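Local coordinates for protein glycerol-3-phosphate dehydrogenase [NAD(+)] 1 (PDB 4FGW) that catalyses the NAD-dependent interconversion of dihydroxyacetone phosphate and sn-glycerol 3-phosphate, supporting the glycerol production with which yeast withstands hyperosmotic stress, at residues V37-G41 with L111-V115; N124-L130 with S149-G153; C134-K138 with Y167-L172. All blocks are in the same frame, centred on the assembly; numbering follows the deposited sequence.

Contact 1 of 3, residues V37-G41 with L111-V115; sequences VTVIG and LIDSV
T38 meets helix 111-115 through its hydroxyl: OG1 gives a hydrogen bond to the backbone carbonyl S114 O at 2.7 Å. The donor reaches that oxygen with a C=O...OG1 angle of 148° and lies 32° out of the carbonyl plane. With OG1 anti to the carbonyl carbon (chi1 -63°), T38 CG2 takes the place anti to the backbone N and rests 3.8 Å from S114 CB, so one branch bonds and the other packs. V39, the next residue, turns to the other face of the sheet, where helix 44-59 lies. Strand 35-40 is the first strand of a Rossmann fold, and helix 111-115 belongs to the crossover that leads from edge strand 105-108 back to 120-123, on the face away from helix 44-59. I40 reaches the helix with CD1, which lies 3.8 Å from L111 CD1 where the two side chains cross at about a right angle. I40 CD1 also meets V115 CG2 at 4.2 Å, and W71 of the neighbouring strand touches both I40 and L111. After I40 the chain leaves the strand at G41, the first glycine of a GxGxxG-type turn that by similarity binds NAD(+).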
ATOM      1  N   VAL A  37       9.610  29.962  16.541  1.00 79.63           N
ATOM      2  CA  VAL A  37       9.252  28.542  16.684  1.00 75.10           C
ATOM      3  C   VAL A  37       9.935  27.881  17.888  1.00 78.08           C
ATOM      4  O   VAL A  37      11.142  28.036  18.084  1.00 79.87           O
ATOM      5  CB  VAL A  37       9.466  27.721  15.375  1.00 75.89           C
ATOM      6  CG1 VAL A  37       8.653  26.424  15.391  1.00 72.19           C
ATOM      7  CG2 VAL A  37       9.129  28.537  14.127  1.00 76.51           C
ATOM      8  N   THR A  38       9.150  27.134  18.684  1.00 71.87           N
ATOM      9  CA  THR A  38       9.623  26.368  19.838  1.00 70.67           C
ATOM     10  C   THR A  38       9.169  24.912  19.721  1.00 69.76           C
ATOM     11  O   THR A  38       8.010  24.637  19.403  1.00 65.99           O
ATOM     12  CB  THR A  38       9.210  27.029  21.170  1.00 81.04           C
ATOM     13  OG1 THR A  38       9.819  28.319  21.264  1.00 87.32           O
ATOM     14  CG2 THR A  38       9.592  26.195  22.399  1.00 76.38           C
ATOM     15  N   VAL A  39      10.097  23.987  19.990  1.00 67.14           N
ATOM     16  CA  VAL A  39       9.851  22.547  19.988  1.00 64.17           C
ATOM     17  C   VAL A  39       9.866  22.052  21.442  1.00 69.99           C
ATOM     18  O   VAL A  39      10.859  22.246  22.152  1.00 70.82           O
ATOM     19  CB  VAL A  39      10.863  21.781  19.090  1.00 65.92           C
ATOM     20  CG1 VAL A  39      10.608  20.271  19.117  1.00 63.00           C
ATOM     21  CG2 VAL A  39      10.824  22.300  17.659  1.00 64.48           C
ATOM     22  N   ILE A  40       8.756  21.446  21.891  1.00 67.35           N
ATOM     23  CA  ILE A  40       8.649  20.865  23.237  1.00 68.97           C
ATOM     24  C   ILE A  40       8.929  19.365  23.043  1.00 72.39           C
ATOM     25  O   ILE A  40       8.037  18.645  22.577  1.00 71.11           O
ATOM     26  CB  ILE A  40       7.245  21.138  23.873  1.00 73.13           C
ATOM     27  CG1 ILE A  40       6.848  22.648  23.880  1.00 75.92           C
ATOM     28  CG2 ILE A  40       7.103  20.490  25.260  1.00 76.40           C
ATOM     29  CD1 ILE A  40       7.776  23.653  24.595  1.00 85.73           C
ATOM     30  N   GLY A  41      10.165  18.923  23.306  1.00 69.30           N
ATOM     31  CA  GLY A  41      10.507  17.522  23.082  1.00 67.44           C
ATOM     32  C   GLY A  41      11.845  16.997  23.542  1.00 74.29           C
ATOM     33  O   GLY A  41      11.908  16.215  24.502  1.00 75.83           O
ATOM     34  N   LEU A 111      10.609  25.341  30.621  1.00 93.11           N
ATOM     35  CA  LEU A 111       9.460  25.274  29.770  1.00 89.67           C
ATOM     36  C   LEU A 111       8.969  26.651  29.421  1.00 96.35           C
ATOM     37  O   LEU A 111       8.842  26.983  28.258  1.00 93.56           O
ATOM     38  CB  LEU A 111       8.357  24.498  30.468  1.00 88.67           C
ATOM     39  CG  LEU A 111       7.231  23.898  29.641  1.00 89.89           C
ATOM     40  CD1 LEU A 111       7.759  23.271  28.396  1.00 84.67           C
ATOM     41  CD2 LEU A 111       6.474  22.885  30.431  1.00 93.12           C
ATOM     42  N   ILE A 112       8.678  27.450  30.432  1.00 98.41           N
ATOM     43  CA  ILE A 112       8.087  28.750  30.225  1.00101.28           C
ATOM     44  C   ILE A 112       8.998  29.694  29.466  1.00105.95           C
ATOM     45  O   ILE A 112       8.537  30.504  28.690  1.00105.40           O
ATOM     46  CB  ILE A 112       7.688  29.369  31.555  1.00109.72           C
ATOM     47  CG1 ILE A 112       6.937  28.334  32.360  1.00109.51           C
ATOM     48  CG2 ILE A 112       6.796  30.566  31.343  1.00113.92           C
ATOM     49  CD1 ILE A 112       6.706  27.131  31.570  1.00121.62           C
ATOM     50  N   ASP A 113      10.294  29.591  29.678  1.00103.42           N
ATOM     51  CA  ASP A 113      11.199  30.492  28.989  1.00104.46           C
ATOM     52  C   ASP A 113      11.239  30.193  27.494  1.00104.50           C
ATOM     53  O   ASP A 113      11.397  31.086  26.670  1.00105.06           O
ATOM     54  CB  ASP A 113      12.609  30.421  29.581  1.00108.73           C
ATOM     55  CG  ASP A 113      13.543  31.446  28.977  1.00119.49           C
ATOM     56  OD1 ASP A 113      14.753  31.205  28.912  1.00116.87           O
ATOM     57  OD2 ASP A 113      13.074  32.502  28.557  1.00131.81           O
ATOM     58  N   SER A 114      11.099  28.920  27.154  1.00 96.81           N
ATOM     59  CA  SER A 114      11.157  28.461  25.763  1.00 92.55           C
ATOM     60  C   SER A 114       9.925  28.949  24.982  1.00 96.87           C
ATOM     61  O   SER A 114      10.010  29.202  23.781  1.00 94.90           O
ATOM     62  CB  SER A 114      11.260  26.939  25.704  1.00 90.70           C
ATOM     63  OG  SER A 114      10.094  26.313  26.211  1.00 95.72           O
ATOM     64  N   VAL A 115       8.798  29.108  25.694  1.00 96.08           N
ATOM     65  CA  VAL A 115       7.503  29.553  25.182  1.00 96.14           C
ATOM     66  C   VAL A 115       7.361  31.107  25.177  1.00104.39           C
ATOM     67  O   VAL A 115       6.427  31.627  24.561  1.00103.72           O
ATOM     68  CB  VAL A 115       6.377  28.761  25.926  1.00 99.53           C
ATOM     69  CG1 VAL A 115       5.070  29.543  26.086  1.00101.91           C
ATOM     70  CG2 VAL A 115       6.131  27.409  25.256  1.00 94.43           C
TER

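Contact 2 of 3, residues N124-L130 with S149-G153; sequences NIPHQFL and SCLKG
H127 NE2 donates a hydrogen bond of 2.6 Å to K152 O, the shortest polar link between the two loops. It is nearly straight (162° at the hydrogen), and the geometry is good on both sides: the oxygen sits only 4° out of the imidazole plane, and the nitrogen lies in the carbonyl plane on a lone pair. L151 CB stands 4.2 Å above one face of the H127 ring, offset toward its rim. From there L151 reaches into the bend of 124-130, its CG 3.3 Å from I125 O and its CD2 4.0 Å from L130 CD1. These loops follow the parallel strands 120-123 and 146-149 of the Rossmann domain, where the cofactor and substrate sites probably meet. F129 is thought to bind NAD(+) and K152 the substrate; here K152 NZ is held by a salt bridge to D301 and a hydrogen bond to G181 O, near the probable proton acceptor K245. At the strand ends N124, its CG anti to the backbone N (chi1 -155°), lays its amide group against C150, with N124 CG 3.5 Å from C150 CB. A glycine here would probably open a gap beside C150 and leave W45 and I49 of helix 44-59 without the group they pack on. C150 also touches W45, bringing the second loop up to the same tryptophan.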
ATOM      1  N   ASN A 124       6.532  17.461  20.587  1.00 58.29           N
ATOM      2  CA  ASN A 124       7.202  16.219  20.224  1.00 56.33           C
ATOM      3  C   ASN A 124       7.773  15.503  21.458  1.00 61.84           C
ATOM      4  O   ASN A 124       8.986  15.327  21.604  1.00 61.23           O
ATOM      5  CB  ASN A 124       8.248  16.464  19.125  1.00 55.12           C
ATOM      6  CG  ASN A 124       8.562  15.256  18.287  1.00 68.83           C
ATOM      7  OD1 ASN A 124       8.952  15.378  17.125  1.00 59.44           O
ATOM      8  ND2 ASN A 124       8.400  14.061  18.844  1.00 59.90           N
ATOM      9  N   ILE A 125       6.880  14.986  22.296  1.00 60.43           N
ATOM     10  CA  ILE A 125       7.239  14.249  23.508  1.00 62.38           C
ATOM     11  C   ILE A 125       6.427  12.985  23.579  1.00 65.43           C
ATOM     12  O   ILE A 125       5.417  12.911  22.933  1.00 64.61           O
ATOM     13  CB  ILE A 125       6.918  15.042  24.813  1.00 68.65           C
ATOM     14  CG1 ILE A 125       5.422  15.138  25.022  1.00 69.91           C
ATOM     15  CG2 ILE A 125       7.512  16.401  24.807  1.00 70.61           C
ATOM     16  CD1 ILE A 125       4.887  16.443  24.698  1.00 78.71           C
ATOM     17  N   PRO A 126       6.833  12.004  24.381  1.00 62.35           N
ATOM     18  CA  PRO A 126       6.033  10.768  24.460  1.00 61.43           C
ATOM     19  C   PRO A 126       4.656  11.052  25.084  1.00 67.75           C
ATOM     20  O   PRO A 126       4.512  11.940  25.929  1.00 69.91           O
ATOM     21  CB  PRO A 126       6.873   9.843  25.354  1.00 64.72           C
ATOM     22  CG  PRO A 126       8.220  10.471  25.440  1.00 69.99           C
ATOM     23  CD  PRO A 126       8.007  11.935  25.274  1.00 66.20           C
ATOM     24  N   HIS A 127       3.649  10.302  24.632  1.00 64.05           N
ATOM     25  CA  HIS A 127       2.229  10.375  25.004  1.00 65.84           C
ATOM     26  C   HIS A 127       1.952  10.499  26.507  1.00 70.61           C
ATOM     27  O   HIS A 127       1.063  11.256  26.908  1.00 71.35           O
ATOM     28  CB  HIS A 127       1.486   9.173  24.390  1.00 66.09           C
ATOM     29  CG  HIS A 127       1.797   8.978  22.935  1.00 66.84           C
ATOM     30  ND1 HIS A 127       3.104   8.779  22.486  1.00 67.29           N
ATOM     31  CD2 HIS A 127       0.964   8.949  21.869  1.00 67.08           C
ATOM     32  CE1 HIS A 127       3.018   8.677  21.168  1.00 63.83           C
ATOM     33  NE2 HIS A 127       1.752   8.757  20.751  1.00 63.93           N
ATOM     34  N   GLN A 128       2.730   9.775  27.328  1.00 67.52           N
ATOM     35  CA  GLN A 128       2.625   9.775  28.791  1.00 70.76           C
ATOM     36  C   GLN A 128       3.021  11.120  29.432  1.00 76.05           C
ATOM     37  O   GLN A 128       2.641  11.380  30.578  1.00 78.24           O
ATOM     38  CB  GLN A 128       3.407   8.595  29.411  1.00 72.87           C
ATOM     39  CG  GLN A 128       4.920   8.594  29.153  1.00 86.19           C
ATOM     40  CD  GLN A 128       5.348   7.791  27.939  1.00106.19           C
ATOM     41  OE1 GLN A 128       4.637   7.670  26.926  1.00 96.79           O
ATOM     42  NE2 GLN A 128       6.562   7.261  27.999  1.00102.22           N
ATOM     43  N   PHE A 129       3.760  11.968  28.720  1.00 70.98           N
ATOM     44  CA  PHE A 129       4.165  13.289  29.206  1.00 73.05           C
ATOM     45  C   PHE A 129       3.303  14.450  28.760  1.00 76.09           C
ATOM     46  O   PHE A 129       3.524  15.565  29.156  1.00 77.16           O
ATOM     47  CB  PHE A 129       5.554  13.644  28.741  1.00 73.97           C
ATOM     48  CG  PHE A 129       6.565  12.626  29.037  1.00 76.83           C
ATOM     49  CD1 PHE A 129       7.841  12.778  28.595  1.00 76.62           C
ATOM     50  CD2 PHE A 129       6.256  11.525  29.758  1.00 83.84           C
ATOM     51  CE1 PHE A 129       8.780  11.852  28.860  1.00 79.11           C
ATOM     52  CE2 PHE A 129       7.203  10.600  30.026  1.00 88.39           C
ATOM     53  CZ  PHE A 129       8.460  10.764  29.572  1.00 83.91           C
ATOM     54  N   LEU A 130       2.364  14.198  27.881  1.00 70.75           N
ATOM     55  CA  LEU A 130       1.427  15.218  27.407  1.00 70.66           C
ATOM     56  C   LEU A 130       0.591  15.840  28.544  1.00 77.67           C
ATOM     57  O   LEU A 130       0.559  17.070  28.613  1.00 79.09           O
ATOM     58  CB  LEU A 130       0.555  14.718  26.243  1.00 68.06           C
ATOM     59  CG  LEU A 130      -0.192  15.799  25.443  1.00 72.55           C
ATOM     60  CD1 LEU A 130       0.779  16.716  24.701  1.00 70.84           C
ATOM     61  CD2 LEU A 130      -1.149  15.172  24.465  1.00 72.70           C
ATOM     62  N   SER A 149       1.264  18.859  16.615  1.00 55.24           N
ATOM     63  CA  SER A 149       1.571  17.689  17.435  1.00 53.80           C
ATOM     64  C   SER A 149       2.214  16.613  16.556  1.00 54.86           C
ATOM     65  O   SER A 149       1.638  16.231  15.540  1.00 52.71           O
ATOM     66  CB  SER A 149       0.304  17.149  18.095  1.00 56.74           C
ATOM     67  OG  SER A 149       0.530  15.908  18.742  1.00 62.18           O
ATOM     68  N   CYS A 150       3.409  16.144  16.952  1.00 51.49           N
ATOM     69  CA  CYS A 150       4.157  15.067  16.296  1.00 49.07           C
ATOM     70  C   CYS A 150       3.896  13.732  17.035  1.00 54.48           C
ATOM     71  O   CYS A 150       4.600  12.748  16.819  1.00 53.35           O
ATOM     72  CB  CYS A 150       5.647  15.396  16.272  1.00 49.16           C
ATOM     73  SG  CYS A 150       6.061  16.910  15.386  1.00 53.69           S
ATOM     74  N   LEU A 151       2.919  13.719  17.940  1.00 53.83           N
ATOM     75  CA  LEU A 151       2.575  12.534  18.720  1.00 53.99           C
ATOM     76  C   LEU A 151       1.719  11.612  17.850  1.00 56.75           C
ATOM     77  O   LEU A 151       0.603  11.973  17.461  1.00 56.10           O
ATOM     78  CB  LEU A 151       1.875  12.927  20.040  1.00 56.64           C
ATOM     79  CG  LEU A 151       2.769  13.534  21.148  1.00 63.32           C
ATOM     80  CD1 LEU A 151       3.244  14.962  20.800  1.00 64.60           C
ATOM     81  CD2 LEU A 151       2.036  13.580  22.485  1.00 66.33           C
ATOM     82  N   LYS A 152       2.240  10.445  17.543  1.00 52.72           N
ATOM     83  CA  LYS A 152       1.562   9.521  16.680  1.00 51.64           C
ATOM     84  C   LYS A 152       0.412   8.820  17.335  1.00 58.43           C
ATOM     85  O   LYS A 152       0.465   8.470  18.478  1.00 60.30           O
ATOM     86  CB  LYS A 152       2.527   8.481  16.172  1.00 51.58           C
ATOM     87  CG  LYS A 152       3.136   8.831  14.878  1.00 61.95           C
ATOM     88  CD  LYS A 152       3.853   7.655  14.325  1.00 65.30           C
ATOM     89  CE  LYS A 152       3.495   7.376  12.914  1.00 51.45           C
ATOM     90  NZ  LYS A 152       4.638   7.616  12.061  1.00 57.57           N
ATOM     91  N   GLY A 153      -0.620   8.587  16.559  1.00 55.36           N
ATOM     92  CA  GLY A 153      -1.809   7.904  17.032  1.00 57.40           C
ATOM     93  C   GLY A 153      -2.838   8.828  17.647  1.00 64.66           C
ATOM     94  O   GLY A 153      -2.816  10.045  17.433  1.00 64.10           O
TER

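Contact 3 of 3, residues C134-K138 with Y167-L172; sequences CSQLK and YITEEL
C134 fits as a knob into a hole formed by Y167, I168, E171 and L172, and its sulfur makes an oblique contact with the Y167 ring. C134 SG lies 5.1 Å from the centroid of the Y167 ring, 66° off the ring normal, and approaches CE2 more closely than the other ring atoms. Its place anti to the carbonyl carbon (chi1 -73°) also carries C134 SG to I168 CG1, 4.1 Å away. E171 CG covers the centre of one face of the Y167 ring, while E171 CB meets C134 CB at 4.0 Å. Helices 130-137 and 164-172 are the connecting helices of consecutive beta-alpha-beta crossovers in the Rossmann domain, and they pack side by side over strand 120-123, whose F123 touches L137, I168 and L172. Near their C-terminal ends, L172 CD2 presses on the first helix, 3.4 Å from the backbone oxygen C134 O and 3.7 Å from L137 CB. At the exposed border K138, extended beyond CG, crosses E171 obliquely. K138 CE lies 3.3 Å from E171 O, and K138 NZ forms a long salt bridge of 3.6 Å with E171 OE2, a carboxylate oxygen brought round by the bend of the glutamate at chi2 (-61°).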
ATOM      1  N   CYS A 134       1.033  19.978  29.361  1.00 83.06           N
ATOM      2  CA  CYS A 134      -0.185  20.779  29.249  1.00 84.88           C
ATOM      3  C   CYS A 134      -0.558  21.475  30.541  1.00 93.43           C
ATOM      4  O   CYS A 134      -0.878  22.662  30.509  1.00 96.87           O
ATOM      5  CB  CYS A 134      -1.335  19.940  28.711  1.00 83.65           C
ATOM      6  SG  CYS A 134      -1.187  19.545  26.959  1.00 82.38           S
ATOM      7  N   SER A 135      -0.505  20.747  31.676  1.00 90.30           N
ATOM      8  CA  SER A 135      -0.807  21.264  33.016  1.00 93.94           C
ATOM      9  C   SER A 135       0.188  22.351  33.426  1.00 98.09           C
ATOM     10  O   SER A 135      -0.192  23.304  34.113  1.00102.19           O
ATOM     11  CB  SER A 135      -0.798  20.134  34.036  1.00 98.29           C
ATOM     12  OG  SER A 135      -1.359  20.545  35.272  1.00112.80           O
ATOM     13  N   GLN A 136       1.415  22.245  32.944  1.00 90.58           N
ATOM     14  CA  GLN A 136       2.454  23.217  33.216  1.00 91.36           C
ATOM     15  C   GLN A 136       2.462  24.393  32.302  1.00 94.78           C
ATOM     16  O   GLN A 136       3.030  25.411  32.614  1.00 96.74           O
ATOM     17  CB  GLN A 136       3.796  22.575  33.068  1.00 90.23           C
ATOM     18  CG  GLN A 136       3.888  21.319  33.781  1.00106.19           C
ATOM     19  CD  GLN A 136       4.943  21.380  34.810  1.00115.63           C
ATOM     20  OE1 GLN A 136       5.848  20.562  34.821  1.00103.61           O
ATOM     21  NE2 GLN A 136       4.859  22.375  35.681  1.00103.72           N
ATOM     22  N   LEU A 137       1.893  24.229  31.131  1.00 88.85           N
ATOM     23  CA  LEU A 137       1.771  25.336  30.182  1.00 88.50           C
ATOM     24  C   LEU A 137       0.487  26.158  30.360  1.00 96.37           C
ATOM     25  O   LEU A 137       0.433  27.287  29.871  1.00 97.57           O
ATOM     26  CB  LEU A 137       1.958  24.880  28.724  1.00 83.42           C
ATOM     27  CG  LEU A 137       3.380  24.517  28.275  1.00 85.12           C
ATOM     28  CD1 LEU A 137       3.359  23.883  26.904  1.00 80.38           C
ATOM     29  CD2 LEU A 137       4.307  25.732  28.271  1.00 89.36           C
ATOM     30  N   LYS A 138      -0.532  25.609  31.067  1.00 94.85           N
ATOM     31  CA  LYS A 138      -1.810  26.285  31.329  1.00 99.09           C
ATOM     32  C   LYS A 138      -1.581  27.676  31.932  1.00109.26           C
ATOM     33  O   LYS A 138      -0.946  27.800  32.986  1.00110.99           O
ATOM     34  CB  LYS A 138      -2.695  25.454  32.279  1.00104.24           C
ATOM     35  CG  LYS A 138      -3.580  24.432  31.587  1.00111.02           C
ATOM     36  CD  LYS A 138      -4.869  24.210  32.371  1.00122.04           C
ATOM     37  CE  LYS A 138      -5.736  23.150  31.740  1.00124.68           C
ATOM     38  NZ  LYS A 138      -7.046  23.018  32.424  1.00135.67           N
ATOM     39  N   TYR A 167      -6.747  17.292  22.693  1.00 75.34           N
ATOM     40  CA  TYR A 167      -6.445  17.364  24.126  1.00 77.64           C
ATOM     41  C   TYR A 167      -5.656  18.652  24.375  1.00 81.26           C
ATOM     42  O   TYR A 167      -5.986  19.390  25.303  1.00 85.21           O
ATOM     43  CB  TYR A 167      -5.651  16.122  24.597  1.00 77.60           C
ATOM     44  CG  TYR A 167      -5.274  16.142  26.067  1.00 83.41           C
ATOM     45  CD1 TYR A 167      -6.192  15.773  27.047  1.00 89.17           C
ATOM     46  CD2 TYR A 167      -3.997  16.519  26.478  1.00 83.59           C
ATOM     47  CE1 TYR A 167      -5.852  15.793  28.402  1.00 92.33           C
ATOM     48  CE2 TYR A 167      -3.646  16.541  27.832  1.00 86.88           C
ATOM     49  CZ  TYR A 167      -4.574  16.167  28.789  1.00 98.17           C
ATOM     50  OH  TYR A 167      -4.236  16.189  30.123  1.00103.37           O
ATOM     51  N   ILE A 168      -4.651  18.937  23.514  1.00 73.70           N
ATOM     52  CA  ILE A 168      -3.814  20.144  23.566  1.00 73.41           C
ATOM     53  C   ILE A 168      -4.697  21.405  23.449  1.00 80.52           C
ATOM     54  O   ILE A 168      -4.563  22.317  24.263  1.00 83.12           O
ATOM     55  CB  ILE A 168      -2.670  20.087  22.506  1.00 72.02           C
ATOM     56  CG1 ILE A 168      -1.632  19.000  22.874  1.00 69.35           C
ATOM     57  CG2 ILE A 168      -2.000  21.469  22.302  1.00 73.77           C
ATOM     58  CD1 ILE A 168      -0.675  18.561  21.748  1.00 68.77           C
ATOM     59  N   THR A 169      -5.623  21.419  22.470  1.00 76.84           N
ATOM     60  CA  THR A 169      -6.564  22.514  22.234  1.00 79.37           C
ATOM     61  C   THR A 169      -7.486  22.711  23.433  1.00 88.93           C
ATOM     62  O   THR A 169      -7.652  23.845  23.883  1.00 91.86           O
ATOM     63  CB  THR A 169      -7.302  22.307  20.894  1.00 81.55           C
ATOM     64  OG1 THR A 169      -6.337  22.330  19.836  1.00 73.34           O
ATOM     65  CG2 THR A 169      -8.355  23.377  20.623  1.00 80.73           C
ATOM     66  N   GLU A 170      -8.055  21.618  23.976  1.00 86.50           N
ATOM     67  CA  GLU A 170      -8.942  21.756  25.128  1.00 91.06           C
ATOM     68  C   GLU A 170      -8.240  22.087  26.456  1.00 95.77           C
ATOM     69  O   GLU A 170      -8.879  22.645  27.348  1.00 99.06           O
ATOM     70  CB  GLU A 170      -9.993  20.633  25.220  1.00 93.58           C
ATOM     71  CG  GLU A 170      -9.492  19.275  25.685  1.00105.41           C
ATOM     72  CD  GLU A 170     -10.565  18.443  26.364  1.00135.92           C
ATOM     73  OE1 GLU A 170     -10.915  17.371  25.821  1.00130.81           O
ATOM     74  OE2 GLU A 170     -11.078  18.878  27.422  1.00135.17           O
ATOM     75  N   GLU A 171      -6.920  21.799  26.564  1.00 88.89           N
ATOM     76  CA  GLU A 171      -6.133  22.114  27.765  1.00 90.14           C
ATOM     77  C   GLU A 171      -5.416  23.464  27.653  1.00 93.80           C
ATOM     78  O   GLU A 171      -5.139  24.078  28.675  1.00 96.40           O
ATOM     79  CB  GLU A 171      -5.103  21.005  28.090  1.00 88.57           C
ATOM     80  CG  GLU A 171      -5.685  19.659  28.501  1.00 96.24           C
ATOM     81  CD  GLU A 171      -6.540  19.618  29.752  1.00111.57           C
ATOM     82  OE1 GLU A 171      -7.709  19.187  29.644  1.00101.39           O
ATOM     83  OE2 GLU A 171      -6.037  19.979  30.840  1.00108.69           O
ATOM     84  N   LEU A 172      -5.092  23.918  26.428  1.00 87.64           N
ATOM     85  CA  LEU A 172      -4.354  25.171  26.240  1.00 87.82           C
ATOM     86  C   LEU A 172      -5.115  26.311  25.552  1.00 92.42           C
ATOM     87  O   LEU A 172      -4.721  27.472  25.693  1.00 93.43           O
ATOM     88  CB  LEU A 172      -2.985  24.913  25.571  1.00 83.93           C
ATOM     89  CG  LEU A 172      -2.046  23.910  26.274  1.00 86.47           C
ATOM     90  CD1 LEU A 172      -0.850  23.596  25.419  1.00 82.29           C
ATOM     91  CD2 LEU A 172      -1.591  24.426  27.641  1.00 92.72           C
TER

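In the fold
All three contacts lie in the N-terminal Rossmann domain, their centres about 13 to 15 Å apart. Contact 1 closes before the others open, whereas contacts 2 and 3 interleave along the chain: 124-130, 134-138, 149-153, 167-172. Contact 1 passes into contact 2 at the ends of neighbouring strands, where I40 O and N124 N probably share a hydrogen bond. L111 and V115 pack on L137, and L130 packs on Y167 and I168, so helices 111-115, 130-137 and 164-172 form one continuous layer on the same face of the sheet. The loops of contact 2 and the glycine-rich turn leaving contact 1 thus come together at the strand ends, consistent with a shared role in binding cofactor and substrate.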